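Local coordinates for methylenetetrahydrofolate--tRNA-(uracil-5-)-methyltransferase TrmFO (PDB 3G5S), which catalyses, with FAD as cofactor and methylenetetrahydrofolate as carbon donor, the methylation of uridine 54 of tRNA to 5-methyluridine, at residues 196-208 with 226-238. Residues are numbered along the deposited sequence; the frame is centred on the assembly and turned at random.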
ATOM      1  N   TYR A 196       0.758 -14.250  28.516  1.00 16.88           N
ATOM      2  CA  TYR A 196       1.258 -12.889  28.403  1.00 16.37           C
ATOM      3  C   TYR A 196       2.755 -12.823  28.695  1.00 17.30           C
ATOM      4  O   TYR A 196       3.513 -12.184  27.975  1.00 17.60           O
ATOM      5  CB  TYR A 196       0.500 -11.928  29.319  1.00 17.10           C
ATOM      6  CG  TYR A 196       1.148 -10.566  29.344  1.00 16.32           C
ATOM      7  CD1 TYR A 196       1.031  -9.707  28.257  1.00 15.09           C
ATOM      8  CD2 TYR A 196       1.909 -10.152  30.429  1.00 16.75           C
ATOM      9  CE1 TYR A 196       1.638  -8.471  28.262  1.00 15.19           C
ATOM     10  CE2 TYR A 196       2.520  -8.911  30.441  1.00 16.19           C
ATOM     11  CZ  TYR A 196       2.378  -8.075  29.354  1.00 15.18           C
ATOM     12  OH  TYR A 196       2.979  -6.841  29.336  1.00 15.53           O
ATOM     13  N   ARG A 197       3.187 -13.493  29.757  1.00 19.14           N
ATOM     14  CA  ARG A 197       4.601 -13.480  30.112  1.00 21.02           C
ATOM     15  C   ARG A 197       5.496 -14.023  28.985  1.00 20.53           C
ATOM     16  O   ARG A 197       6.528 -13.428  28.676  1.00 21.06           O
ATOM     17  CB  ARG A 197       4.840 -14.216  31.437  1.00 23.79           C
ATOM     18  CG  ARG A 197       4.057 -13.622  32.619  1.00 27.11           C
ATOM     19  CD  ARG A 197       4.559 -14.128  33.976  1.00 28.93           C
ATOM     20  NE  ARG A 197       5.628 -13.293  34.518  1.00 31.49           N
ATOM     21  CZ  ARG A 197       5.471 -12.421  35.510  1.00 31.77           C
ATOM     22  NH1 ARG A 197       4.284 -12.267  36.083  1.00 31.77           N
ATOM     23  NH2 ARG A 197       6.500 -11.701  35.935  1.00 32.52           N
ATOM     24  N   ARG A 198       5.094 -15.131  28.365  1.00 20.49           N
ATOM     25  CA  ARG A 198       5.839 -15.698  27.232  1.00 19.90           C
ATOM     26  C   ARG A 198       5.916 -14.691  26.084  1.00 18.82           C
ATOM     27  O   ARG A 198       6.976 -14.478  25.498  1.00 19.11           O
ATOM     28  CB  ARG A 198       5.197 -17.012  26.743  1.00 20.44           C
ATOM     29  CG  ARG A 198       5.883 -17.663  25.517  1.00 21.20           C
ATOM     30  CD  ARG A 198       5.018 -18.753  24.851  1.00 20.78           C
ATOM     31  NE  ARG A 198       5.672 -19.356  23.683  1.00 20.70           N
ATOM     32  CZ  ARG A 198       5.025 -19.902  22.655  1.00 20.60           C
ATOM     33  NH1 ARG A 198       3.698 -19.920  22.634  1.00 20.08           N
ATOM     34  NH2 ARG A 198       5.701 -20.415  21.636  1.00 21.28           N
ATOM     35  N   PHE A 199       4.779 -14.075  25.774  1.00 18.06           N
ATOM     36  CA  PHE A 199       4.672 -13.126  24.677  1.00 16.21           C
ATOM     37  C   PHE A 199       5.530 -11.885  24.942  1.00 16.25           C
ATOM     38  O   PHE A 199       6.299 -11.440  24.084  1.00 16.59           O
ATOM     39  CB  PHE A 199       3.203 -12.749  24.492  1.00 16.86           C
ATOM     40  CG  PHE A 199       2.937 -11.884  23.299  1.00 16.35           C
ATOM     41  CD1 PHE A 199       2.999 -12.400  22.017  1.00 17.52           C
ATOM     42  CD2 PHE A 199       2.591 -10.560  23.461  1.00 17.21           C
ATOM     43  CE1 PHE A 199       2.738 -11.604  20.919  1.00 18.09           C
ATOM     44  CE2 PHE A 199       2.329  -9.760  22.366  1.00 17.96           C
ATOM     45  CZ  PHE A 199       2.400 -10.286  21.093  1.00 17.74           C
ATOM     46  N   HIS A 200       5.406 -11.336  26.145  1.00 16.05           N
ATOM     47  CA  HIS A 200       6.179 -10.166  26.528  1.00 16.35           C
ATOM     48  C   HIS A 200       7.679 -10.447  26.456  1.00 15.87           C
ATOM     49  O   HIS A 200       8.441  -9.635  25.940  1.00 16.15           O
ATOM     50  CB  HIS A 200       5.786  -9.693  27.927  1.00 17.36           C
ATOM     51  CG  HIS A 200       6.628  -8.570  28.439  1.00 16.86           C
ATOM     52  ND1 HIS A 200       7.603  -8.744  29.397  1.00 19.55           N
ATOM     53  CD2 HIS A 200       6.651  -7.256  28.112  1.00 16.86           C
ATOM     54  CE1 HIS A 200       8.187  -7.584  29.641  1.00 19.45           C
ATOM     55  NE2 HIS A 200       7.629  -6.666  28.874  1.00 18.11           N
ATOM     56  N   GLN A 201       8.103 -11.600  26.967  1.00 16.40           N
ATOM     57  CA  GLN A 201       9.511 -11.976  26.895  1.00 16.67           C
ATOM     58  C   GLN A 201       9.990 -12.091  25.448  1.00 16.62           C
ATOM     59  O   GLN A 201      11.090 -11.654  25.109  1.00 16.90           O
ATOM     60  CB  GLN A 201       9.751 -13.297  27.633  1.00 18.82           C
ATOM     61  CG  GLN A 201       9.769 -13.172  29.143  1.00 22.07           C
ATOM     62  CD  GLN A 201      10.871 -12.251  29.629  1.00 24.73           C
ATOM     63  OE1 GLN A 201      12.013 -12.336  29.176  1.00 26.43           O
ATOM     64  NE2 GLN A 201      10.533 -11.358  30.550  1.00 26.14           N
ATOM     65  N   ALA A 202       9.167 -12.681  24.590  1.00 16.63           N
ATOM     66  CA  ALA A 202       9.534 -12.824  23.188  1.00 17.58           C
ATOM     67  C   ALA A 202       9.693 -11.462  22.508  1.00 17.15           C
ATOM     68  O   ALA A 202      10.559 -11.285  21.652  1.00 17.34           O
ATOM     69  CB  ALA A 202       8.510 -13.669  22.459  1.00 18.76           C
ATOM     70  N   LEU A 203       8.858 -10.499  22.889  1.00 17.43           N
ATOM     71  CA  LEU A 203       8.951  -9.151  22.334  1.00 18.18           C
ATOM     72  C   LEU A 203      10.269  -8.479  22.700  1.00 18.48           C
ATOM     73  O   LEU A 203      10.833  -7.727  21.906  1.00 18.96           O
ATOM     74  CB  LEU A 203       7.790  -8.285  22.820  1.00 18.55           C
ATOM     75  CG  LEU A 203       6.470  -8.430  22.070  1.00 19.13           C
ATOM     76  CD1 LEU A 203       5.377  -7.665  22.799  1.00 20.73           C
ATOM     77  CD2 LEU A 203       6.606  -7.938  20.629  1.00 20.78           C
ATOM     78  N   LEU A 204      10.753  -8.738  23.909  1.00 19.64           N
ATOM     79  CA  LEU A 204      11.980  -8.100  24.376  1.00 20.55           C
ATOM     80  C   LEU A 204      13.160  -8.417  23.461  1.00 22.28           C
ATOM     81  O   LEU A 204      14.010  -7.562  23.214  1.00 23.55           O
ATOM     82  CB  LEU A 204      12.303  -8.520  25.814  1.00 21.35           C
ATOM     83  CG  LEU A 204      11.325  -8.070  26.901  1.00 23.04           C
ATOM     84  CD1 LEU A 204      11.769  -8.590  28.263  1.00 24.29           C
ATOM     85  CD2 LEU A 204      11.197  -6.557  26.921  1.00 23.97           C
ATOM     86  N   GLU A 205      13.192  -9.639  22.940  1.00 24.44           N
ATOM     87  CA  GLU A 205      14.360 -10.127  22.215  1.00 26.03           C
ATOM     88  C   GLU A 205      14.210 -10.143  20.694  1.00 24.42           C
ATOM     89  O   GLU A 205      15.190 -10.334  19.972  1.00 24.75           O
ATOM     90  CB  GLU A 205      14.721 -11.531  22.701  1.00 28.29           C
ATOM     91  CG  GLU A 205      15.101 -11.602  24.170  1.00 29.11           C
ATOM     92  CD  GLU A 205      15.367 -13.023  24.631  1.00 31.84           C
ATOM     93  OE1 GLU A 205      14.964 -13.967  23.918  1.00 31.99           O
ATOM     94  OE2 GLU A 205      15.974 -13.196  25.709  1.00 33.91           O
ATOM     95  N   ALA A 206      12.990  -9.953  20.210  1.00 22.89           N
ATOM     96  CA  ALA A 206      12.714 -10.061  18.780  1.00 22.33           C
ATOM     97  C   ALA A 206      13.542  -9.088  17.941  1.00 23.50           C
ATOM     98  O   ALA A 206      13.768  -7.946  18.339  1.00 23.32           O
ATOM     99  CB  ALA A 206      11.237  -9.858  18.521  1.00 22.26           C
ATOM    100  N   GLN A 207      13.984  -9.545  16.771  1.00 23.50           N
ATOM    101  CA  GLN A 207      14.773  -8.706  15.873  1.00 24.46           C
ATOM    102  C   GLN A 207      13.919  -7.621  15.223  1.00 24.20           C
ATOM    103  O   GLN A 207      12.815  -7.880  14.740  1.00 22.84           O
ATOM    104  CB  GLN A 207      15.461  -9.556  14.800  1.00 26.56           C
ATOM    105  CG  GLN A 207      16.575 -10.444  15.331  1.00 28.77           C
ATOM    106  CD  GLN A 207      17.488 -10.953  14.233  1.00 31.25           C
ATOM    107  OE1 GLN A 207      17.110 -10.991  13.061  1.00 33.22           O
ATOM    108  NE2 GLN A 207      18.700 -11.346  14.606  1.00 32.48           N
ATOM    109  N   ARG A 208      14.437  -6.398  15.214  1.00 25.03           N
ATOM    110  CA  ARG A 208      13.699  -5.271  14.657  1.00 26.73           C
ATOM    111  C   ARG A 208      14.520  -4.502  13.631  1.00 26.90           C
ATOM    112  O   ARG A 208      15.752  -4.525  13.661  1.00 27.32           O
ATOM    113  CB  ARG A 208      13.244  -4.333  15.775  1.00 28.85           C
ATOM    114  CG  ARG A 208      14.384  -3.739  16.581  1.00 30.30           C
ATOM    115  CD  ARG A 208      13.994  -3.598  18.040  1.00 31.43           C
ATOM    116  NE  ARG A 208      13.675  -4.895  18.631  1.00 32.27           N
ATOM    117  CZ  ARG A 208      13.052  -5.055  19.795  1.00 31.41           C
ATOM    118  NH1 ARG A 208      12.675  -3.996  20.496  1.00 30.23           N
ATOM    119  NH2 ARG A 208      12.799  -6.274  20.253  1.00 32.61           N
ATOM    120  N   VAL A 226       5.182  -1.523  19.678  1.00 16.66           N
ATOM    121  CA  VAL A 226       4.843  -2.439  20.770  1.00 16.91           C
ATOM    122  C   VAL A 226       6.061  -3.110  21.378  1.00 17.63           C
ATOM    123  O   VAL A 226       6.088  -3.378  22.577  1.00 18.31           O
ATOM    124  CB  VAL A 226       3.830  -3.534  20.361  1.00 18.54           C
ATOM    125  CG1 VAL A 226       2.456  -2.948  20.197  1.00 20.16           C
ATOM    126  CG2 VAL A 226       4.274  -4.256  19.093  1.00 17.38           C
ATOM    127  N   GLU A 227       7.065  -3.394  20.558  1.00 17.05           N
ATOM    128  CA  GLU A 227       8.271  -4.030  21.064  1.00 18.53           C
ATOM    129  C   GLU A 227       9.027  -3.081  21.996  1.00 19.47           C
ATOM    130  O   GLU A 227       9.712  -3.521  22.916  1.00 22.41           O
ATOM    131  CB  GLU A 227       9.164  -4.531  19.920  1.00 19.84           C
ATOM    132  CG  GLU A 227       9.707  -3.450  18.997  1.00 20.28           C
ATOM    133  CD  GLU A 227       8.792  -3.136  17.822  1.00 18.28           C
ATOM    134  OE1 GLU A 227       7.588  -3.473  17.869  1.00 18.40           O
ATOM    135  OE2 GLU A 227       9.286  -2.545  16.839  1.00 19.71           O
ATOM    136  N   GLU A 228       8.894  -1.781  21.761  1.00 18.69           N
ATOM    137  CA  GLU A 228       9.496  -0.793  22.648  1.00 20.06           C
ATOM    138  C   GLU A 228       8.668  -0.615  23.924  1.00 19.24           C
ATOM    139  O   GLU A 228       9.226  -0.448  25.005  1.00 20.93           O
ATOM    140  CB  GLU A 228       9.702   0.540  21.924  1.00 22.16           C
ATOM    141  CG  GLU A 228      10.495   1.575  22.713  1.00 24.95           C
ATOM    142  CD  GLU A 228      11.890   1.101  23.110  1.00 26.94           C
ATOM    143  OE1 GLU A 228      12.452   0.226  22.417  1.00 27.63           O
ATOM    144  OE2 GLU A 228      12.426   1.612  24.115  1.00 29.44           O
ATOM    145  N   LEU A 229       7.342  -0.653  23.809  1.00 17.59           N
ATOM    146  CA  LEU A 229       6.495  -0.669  25.001  1.00 17.45           C
ATOM    147  C   LEU A 229       6.882  -1.833  25.912  1.00 17.15           C
ATOM    148  O   LEU A 229       6.970  -1.679  27.129  1.00 18.00           O
ATOM    149  CB  LEU A 229       5.015  -0.757  24.633  1.00 17.82           C
ATOM    150  CG  LEU A 229       4.378   0.471  23.975  1.00 19.28           C
ATOM    151  CD1 LEU A 229       2.943   0.174  23.574  1.00 21.19           C
ATOM    152  CD2 LEU A 229       4.441   1.687  24.899  1.00 18.85           C
ATOM    153  N   ALA A 230       7.124  -2.996  25.321  1.00 16.99           N
ATOM    154  CA  ALA A 230       7.546  -4.156  26.092  1.00 17.01           C
ATOM    155  C   ALA A 230       8.822  -3.860  26.872  1.00 16.74           C
ATOM    156  O   ALA A 230       8.935  -4.212  28.049  1.00 17.46           O
ATOM    157  CB  ALA A 230       7.752  -5.348  25.181  1.00 17.75           C
ATOM    158  N   ARG A 231       9.781  -3.215  26.215  1.00 16.31           N
ATOM    159  CA  ARG A 231      11.062  -2.925  26.852  1.00 17.50           C
ATOM    160  C   ARG A 231      10.924  -1.902  27.972  1.00 17.85           C
ATOM    161  O   ARG A 231      11.749  -1.857  28.876  1.00 19.87           O
ATOM    162  CB  ARG A 231      12.099  -2.474  25.817  1.00 19.63           C
ATOM    163  CG  ARG A 231      12.619  -3.617  24.954  1.00 22.45           C
ATOM    164  CD  ARG A 231      13.822  -3.218  24.107  1.00 24.65           C
ATOM    165  NE  ARG A 231      14.303  -4.344  23.308  1.00 26.45           N
ATOM    166  CZ  ARG A 231      15.227  -4.255  22.357  1.00 27.31           C
ATOM    167  NH1 ARG A 231      15.783  -3.085  22.073  1.00 27.21           N
ATOM    168  NH2 ARG A 231      15.595  -5.339  21.684  1.00 27.91           N
ATOM    169  N   ARG A 232       9.869  -1.098  27.928  1.00 17.94           N
ATOM    170  CA  ARG A 232       9.679  -0.064  28.931  1.00 19.89           C
ATOM    171  C   ARG A 232       9.011  -0.610  30.202  1.00 21.03           C
ATOM    172  O   ARG A 232       8.863   0.109  31.188  1.00 24.97           O
ATOM    173  CB  ARG A 232       8.972   1.150  28.303  1.00 22.22           C
ATOM    174  CG  ARG A 232       9.863   1.772  27.206  1.00 24.37           C
ATOM    175  CD  ARG A 232       9.293   2.975  26.455  1.00 24.44           C
ATOM    176  NE  ARG A 232      10.201   3.363  25.373  1.00 25.85           N
ATOM    177  CZ  ARG A 232      10.058   4.436  24.599  1.00 26.58           C
ATOM    178  NH1 ARG A 232       9.038   5.265  24.774  1.00 26.32           N
ATOM    179  NH2 ARG A 232      10.948   4.684  23.645  1.00 28.59           N
ATOM    180  N   GLY A 233       8.661  -1.897  30.190  1.00 19.52           N
ATOM    181  CA  GLY A 233       8.210  -2.570  31.396  1.00 19.87           C
ATOM    182  C   GLY A 233       7.095  -3.583  31.216  1.00 19.15           C
ATOM    183  O   GLY A 233       6.280  -3.470  30.305  1.00 18.64           O
ATOM    184  N   TYR A 234       7.064  -4.570  32.107  1.00 19.31           N
ATOM    185  CA  TYR A 234       6.039  -5.611  32.124  1.00 19.29           C
ATOM    186  C   TYR A 234       4.615  -5.045  32.110  1.00 17.27           C
ATOM    187  O   TYR A 234       3.728  -5.604  31.471  1.00 16.67           O
ATOM    188  CB  TYR A 234       6.244  -6.496  33.360  1.00 20.66           C
ATOM    189  CG  TYR A 234       5.301  -7.672  33.498  1.00 23.57           C
ATOM    190  CD1 TYR A 234       4.138  -7.575  34.252  1.00 25.46           C
ATOM    191  CD2 TYR A 234       5.591  -8.893  32.899  1.00 24.69           C
ATOM    192  CE1 TYR A 234       3.283  -8.658  34.395  1.00 25.97           C
ATOM    193  CE2 TYR A 234       4.742  -9.979  33.036  1.00 25.64           C
ATOM    194  CZ  TYR A 234       3.590  -9.855  33.784  1.00 26.26           C
ATOM    195  OH  TYR A 234       2.747 -10.938  33.924  1.00 29.16           O
ATOM    196  N   GLN A 235       4.392  -3.939  32.812  1.00 15.63           N
ATOM    197  CA  GLN A 235       3.041  -3.393  32.929  1.00 14.79           C
ATOM    198  C   GLN A 235       2.541  -2.690  31.677  1.00 13.77           C
ATOM    199  O   GLN A 235       1.339  -2.547  31.483  1.00 14.39           O
ATOM    200  CB  GLN A 235       2.971  -2.394  34.082  1.00 14.35           C
ATOM    201  CG  GLN A 235       3.164  -2.992  35.452  1.00 14.24           C
ATOM    202  CD  GLN A 235       2.894  -1.969  36.534  1.00 13.84           C
ATOM    203  OE1 GLN A 235       3.695  -1.063  36.767  1.00 14.81           O
ATOM    204  NE2 GLN A 235       1.747  -2.090  37.184  1.00 14.25           N
ATOM    205  N   THR A 236       3.470  -2.238  30.845  1.00 14.26           N
ATOM    206  CA  THR A 236       3.154  -1.287  29.789  1.00 14.82           C
ATOM    207  C   THR A 236       2.090  -1.795  28.816  1.00 14.27           C
ATOM    208  O   THR A 236       1.100  -1.112  28.556  1.00 14.51           O
ATOM    209  CB  THR A 236       4.428  -0.892  29.029  1.00 15.63           C
ATOM    210  OG1 THR A 236       5.507  -0.711  29.957  1.00 16.44           O
ATOM    211  CG2 THR A 236       4.207   0.373  28.230  1.00 17.38           C
ATOM    212  N   LEU A 237       2.281  -2.991  28.274  1.00 13.72           N
ATOM    213  CA  LEU A 237       1.301  -3.516  27.328  1.00 14.39           C
ATOM    214  C   LEU A 237      -0.068  -3.743  27.980  1.00 14.23           C
ATOM    215  O   LEU A 237      -1.107  -3.627  27.325  1.00 15.04           O
ATOM    216  CB  LEU A 237       1.807  -4.800  26.662  1.00 15.05           C
ATOM    217  CG  LEU A 237       2.978  -4.603  25.699  1.00 17.17           C
ATOM    218  CD1 LEU A 237       3.626  -5.934  25.355  1.00 19.83           C
ATOM    219  CD2 LEU A 237       2.523  -3.883  24.438  1.00 18.68           C
ATOM    220  N   LEU A 238      -0.064  -4.043  29.278  1.00 14.19           N
ATOM    221  CA  LEU A 238      -1.293  -4.303  30.024  1.00 14.78           C
ATOM    222  C   LEU A 238      -2.091  -3.025  30.269  1.00 13.95           C
ATOM    223  O   LEU A 238      -3.318  -3.062  30.382  1.00 15.47           O
ATOM    224  CB  LEU A 238      -0.988  -5.005  31.351  1.00 15.31           C
ATOM    225  CG  LEU A 238      -0.278  -6.355  31.242  1.00 15.90           C
ATOM    226  CD1 LEU A 238       0.105  -6.864  32.625  1.00 16.66           C
ATOM    227  CD2 LEU A 238      -1.141  -7.369  30.500  1.00 16.99           C
TER
HETATM  228  O   HOH W   1       4.695  -4.569  28.464  1.00 16.37           O
HETATM  229  O   HOH W   2      12.902  -1.265  20.211  1.00 34.29           O
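L203 of helix 196-205 sits as a knob among V226, E227, A230 and L237. L203 CD1 meets L237 CD1 tip to tip at 3.5 Å, and L203 CB rests on the A230 methyl. L289 of helix 283-290 also packs on L203. The two helices, 196-205 and 226-231, cross at -106°. Toward L238, Y196, Y234 and H200 form an aromatic cluster. L238 CD2 lies over the centre of the Y196 ring as a CH-pi contact. The Y196 edge meets the Y234 face in a T-shaped pair, and the Y234 edge points at the H200 face. With CG anti to the backbone N (chi1 172°), Y196 carries its OH to Y234 O, a 2.6 Å hydrogen bond. Water 1 links this hydroxyl to G233 O. H200 NE2 donates to A230 O at 2.9 Å. At the other edge, R231 NE and NH2 both donate to L204 O, which lies in the guanidinium plane. The R208 guanidinium stacks flat on that of R231, centres 3.5 Å apart. R208 also holds L203 O and A206 O. A leucine in place of R208 would probably leave both carbonyls without these donors and R231 without its stacking partner. Carbonyl oxygens and nearby carboxylates probably offset the arginines' like charges.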